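Local coordinates for nitrogen regulatory protein P-II (Thiomonas intermedia, PDB 5DS7) that binds adenine nucleotides such as AMP and ADP between the subunits of a trimer and probably regulates enzyme activity, at residues K10-I15 with V93-I98. Residues are numbered along the deposited sequence; the frame is centred on the assembly and turned at random.
Sequences KKLEII and VFVHDI. With AMP (adenosine monophosphate), chain G.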
loop_
_atom_site.group_PDB
_atom_site.type_symbol
_atom_site.label_atom_id
_atom_site.label_comp_id
_atom_site.label_asym_id
_atom_site.label_seq_id
_atom_site.Cartn_x
_atom_site.Cartn_y
_atom_site.Cartn_z
ATOM N N LYS B 10 2.304 -12.809 -4.589
ATOM C CA LYS B 10 1.408 -12.196 -3.617
ATOM C C LYS B 10 2.132 -11.067 -2.873
ATOM O O LYS B 10 3.352 -11.055 -2.750
ATOM C CB LYS B 10 0.897 -13.239 -2.640
ATOM C CG LYS B 10 0.140 -14.374 -3.294
ATOM C CD LYS B 10 -1.270 -13.962 -3.658
ATOM C CE LYS B 10 -1.838 -14.911 -4.704
ATOM N NZ LYS B 10 -3.290 -14.738 -4.894
ATOM N N LYS B 11 1.379 -10.108 -2.377
ATOM C CA LYS B 11 1.970 -9.068 -1.572
ATOM C C LYS B 11 1.113 -8.933 -0.313
ATOM O O LYS B 11 -0.096 -8.725 -0.390
ATOM C CB LYS B 11 2.057 -7.756 -2.346
ATOM C CG LYS B 11 2.873 -6.663 -1.640
ATOM C CD LYS B 11 2.538 -5.275 -2.165
ATOM C CE LYS B 11 1.270 -4.761 -1.530
ATOM N NZ LYS B 11 1.021 -3.331 -1.871
ATOM N N LEU B 12 1.734 -9.100 0.847
ATOM C CA LEU B 12 1.016 -8.902 2.099
ATOM C C LEU B 12 1.187 -7.492 2.626
ATOM O O LEU B 12 2.273 -6.926 2.520
ATOM C CB LEU B 12 1.512 -9.880 3.145
ATOM C CG LEU B 12 1.514 -11.361 2.783
ATOM C CD1 LEU B 12 2.010 -12.107 3.984
ATOM C CD2 LEU B 12 0.124 -11.797 2.452
ATOM N N GLU B 13 0.117 -6.921 3.183
ATOM C CA GLU B 13 0.231 -5.716 4.004
ATOM C C GLU B 13 -0.168 -6.095 5.420
ATOM O O GLU B 13 -1.297 -6.514 5.667
ATOM C CB GLU B 13 -0.638 -4.576 3.464
ATOM C CG GLU B 13 -0.136 -4.061 2.121
ATOM C CD GLU B 13 -1.010 -2.971 1.501
ATOM O OE1 GLU B 13 -0.673 -2.499 0.393
ATOM O OE2 GLU B 13 -2.028 -2.582 2.114
ATOM N N ILE B 14 0.773 -5.987 6.343
ATOM C CA ILE B 14 0.547 -6.403 7.722
ATOM C C ILE B 14 0.629 -5.191 8.621
ATOM O O ILE B 14 1.661 -4.533 8.679
ATOM C CB ILE B 14 1.567 -7.449 8.166
ATOM C CG1 ILE B 14 1.654 -8.552 7.104
ATOM C CG2 ILE B 14 1.219 -7.983 9.570
ATOM C CD1 ILE B 14 3.005 -9.250 7.044
ATOM N N ILE B 15 -0.475 -4.882 9.297
ATOM C CA ILE B 15 -0.565 -3.676 10.106
ATOM C C ILE B 15 -0.688 -4.074 11.556
ATOM O O ILE B 15 -1.585 -4.834 11.897
ATOM C CB ILE B 15 -1.765 -2.825 9.652
ATOM C CG1 ILE B 15 -1.594 -2.461 8.170
ATOM C CG2 ILE B 15 -1.917 -1.578 10.504
ATOM C CD1 ILE B 15 -2.854 -1.913 7.541
ATOM N N VAL B 93 -4.216 -8.419 8.235
ATOM C CA VAL B 93 -3.370 -8.775 7.088
ATOM C C VAL B 93 -4.183 -8.757 5.801
ATOM O O VAL B 93 -5.215 -9.413 5.719
ATOM C CB VAL B 93 -2.738 -10.182 7.221
ATOM C CG1 VAL B 93 -1.758 -10.417 6.102
ATOM C CG2 VAL B 93 -2.087 -10.360 8.565
ATOM N N PHE B 94 -3.712 -8.023 4.796
ATOM C CA PHE B 94 -4.364 -7.923 3.491
ATOM C C PHE B 94 -3.516 -8.659 2.459
ATOM O O PHE B 94 -2.356 -8.318 2.288
ATOM C CB PHE B 94 -4.520 -6.460 3.046
ATOM C CG PHE B 94 -5.284 -5.592 4.009
ATOM C CD1 PHE B 94 -6.318 -6.114 4.760
ATOM C CD2 PHE B 94 -4.962 -4.243 4.145
ATOM C CE1 PHE B 94 -7.016 -5.326 5.629
ATOM C CE2 PHE B 94 -5.653 -3.436 5.025
ATOM C CZ PHE B 94 -6.678 -3.979 5.781
ATOM N N VAL B 95 -4.081 -9.638 1.759
ATOM C CA VAL B 95 -3.353 -10.335 0.689
ATOM C C VAL B 95 -3.702 -9.738 -0.699
ATOM O O VAL B 95 -4.888 -9.628 -1.071
ATOM C CB VAL B 95 -3.669 -11.863 0.710
ATOM C CG1 VAL B 95 -2.722 -12.661 -0.234
ATOM C CG2 VAL B 95 -3.591 -12.410 2.138
ATOM N N HIS B 96 -2.682 -9.304 -1.437
ATOM C CA HIS B 96 -2.857 -8.773 -2.797
ATOM C C HIS B 96 -2.269 -9.704 -3.835
ATOM O O HIS B 96 -1.284 -10.397 -3.560
ATOM C CB HIS B 96 -2.169 -7.409 -2.997
ATOM C CG HIS B 96 -2.638 -6.324 -2.077
ATOM N ND1 HIS B 96 -2.480 -6.386 -0.708
ATOM C CD2 HIS B 96 -3.219 -5.129 -2.335
ATOM C CE1 HIS B 96 -2.975 -5.289 -0.158
ATOM N NE2 HIS B 96 -3.417 -4.505 -1.125
ATOM N N ASP B 97 -2.847 -9.688 -5.036
ATOM C CA ASP B 97 -2.189 -10.223 -6.222
ATOM C C ASP B 97 -1.315 -9.135 -6.810
ATOM O O ASP B 97 -1.780 -8.009 -6.964
ATOM C CB ASP B 97 -3.192 -10.657 -7.292
ATOM C CG ASP B 97 -3.904 -11.930 -6.954
ATOM O OD1 ASP B 97 -3.308 -12.795 -6.288
ATOM O OD2 ASP B 97 -5.075 -12.067 -7.363
ATOM N N ILE B 98 -0.063 -9.441 -7.135
ATOM C CA ILE B 98 0.758 -8.471 -7.868
ATOM C C ILE B 98 1.515 -9.156 -8.991
ATOM O O ILE B 98 1.472 -10.376 -9.123
ATOM C CB ILE B 98 1.791 -7.757 -6.969
ATOM C CG1 ILE B 98 2.716 -8.765 -6.297
ATOM C CG2 ILE B 98 1.115 -6.899 -5.924
ATOM C CD1 ILE B 98 3.909 -8.110 -5.670
HETATM P P AMP G . -7.981 -3.629 15.468
HETATM O O1P AMP G . -7.229 -4.937 15.455
HETATM O O2P AMP G . -9.414 -3.738 15.009
HETATM O O3P AMP G . -7.698 -2.807 16.694
HETATM O "O5'" AMP G . -7.252 -2.806 14.321
HETATM C "C5'" AMP G . -5.987 -2.218 14.570
HETATM C "C4'" AMP G . -5.512 -1.395 13.402
HETATM O "O4'" AMP G . -5.662 -2.128 12.160
HETATM C "C3'" AMP G . -6.284 -0.115 13.171
HETATM O "O3'" AMP G . -5.847 0.920 14.030
HETATM C "C2'" AMP G . -6.022 0.172 11.703
HETATM O "O2'" AMP G . -4.761 0.777 11.548
HETATM C "C1'" AMP G . -5.975 -1.238 11.112
HETATM N N9 AMP G . -7.278 -1.626 10.538
HETATM C C8 AMP G . -8.290 -2.246 11.181
HETATM N N7 AMP G . -9.355 -2.430 10.360
HETATM C C5 AMP G . -9.031 -1.900 9.179
HETATM C C6 AMP G . -9.700 -1.748 7.881
HETATM N N6 AMP G . -10.955 -2.217 7.709
HETATM N N1 AMP G . -9.024 -1.124 6.892
HETATM C C2 AMP G . -7.771 -0.665 7.068
HETATM N N3 AMP G . -7.101 -0.773 8.224
HETATM C C4 AMP G . -7.671 -1.370 9.293
#
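Lys11 and His96 form one hydrogen-bonded pair, and Glu13 and Phe94 the next, where strands 7-17 and 92-100 run antiparallel in the ferredoxin-like sheet of the PII fold. Lys11 N donates a hydrogen bond to His96 O, and His96 N donates one to Lys11 O at 2.8 Å. His96 ND1 adds a weak third bond, 3.4 Å from the same Lys11 O. The other pair is equally reciprocal: Glu13 N donates to Phe94 O at 3.0 Å, and Phe94 N donates to Glu13 O.

Beyond the backbone, the face carrying Lys11, Glu13 and His96 turns into the trimer core. Lys11, its chain bent at chi3 (81°), lays CE over one face of the His96 ring and brings NZ into a salt bridge with Glu13 OE1 at 2.9 Å, on the anti lone pair; the same NZ also reaches Glu13 OE2 and His96 NE2 of the third subunit. Glu13 OE2 forms a salt bridge, and His96 NE2 a hydrogen bond, with Lys11 NZ of the second subunit, so each carboxylate oxygen meets a different ammonium. A glutamine in place of Glu13 would probably leave the buried Lys11 ammonium groups at the trimer interface without the carboxylates that balance their charge. On the opposite face, Leu12 CD2 packs against Val95 CG2 and, with Val93, against helix 75-88. At the nucleotide end, AMP C2 meets the edge of the Phe94 ring, 3.7 Å from Phe94 CZ.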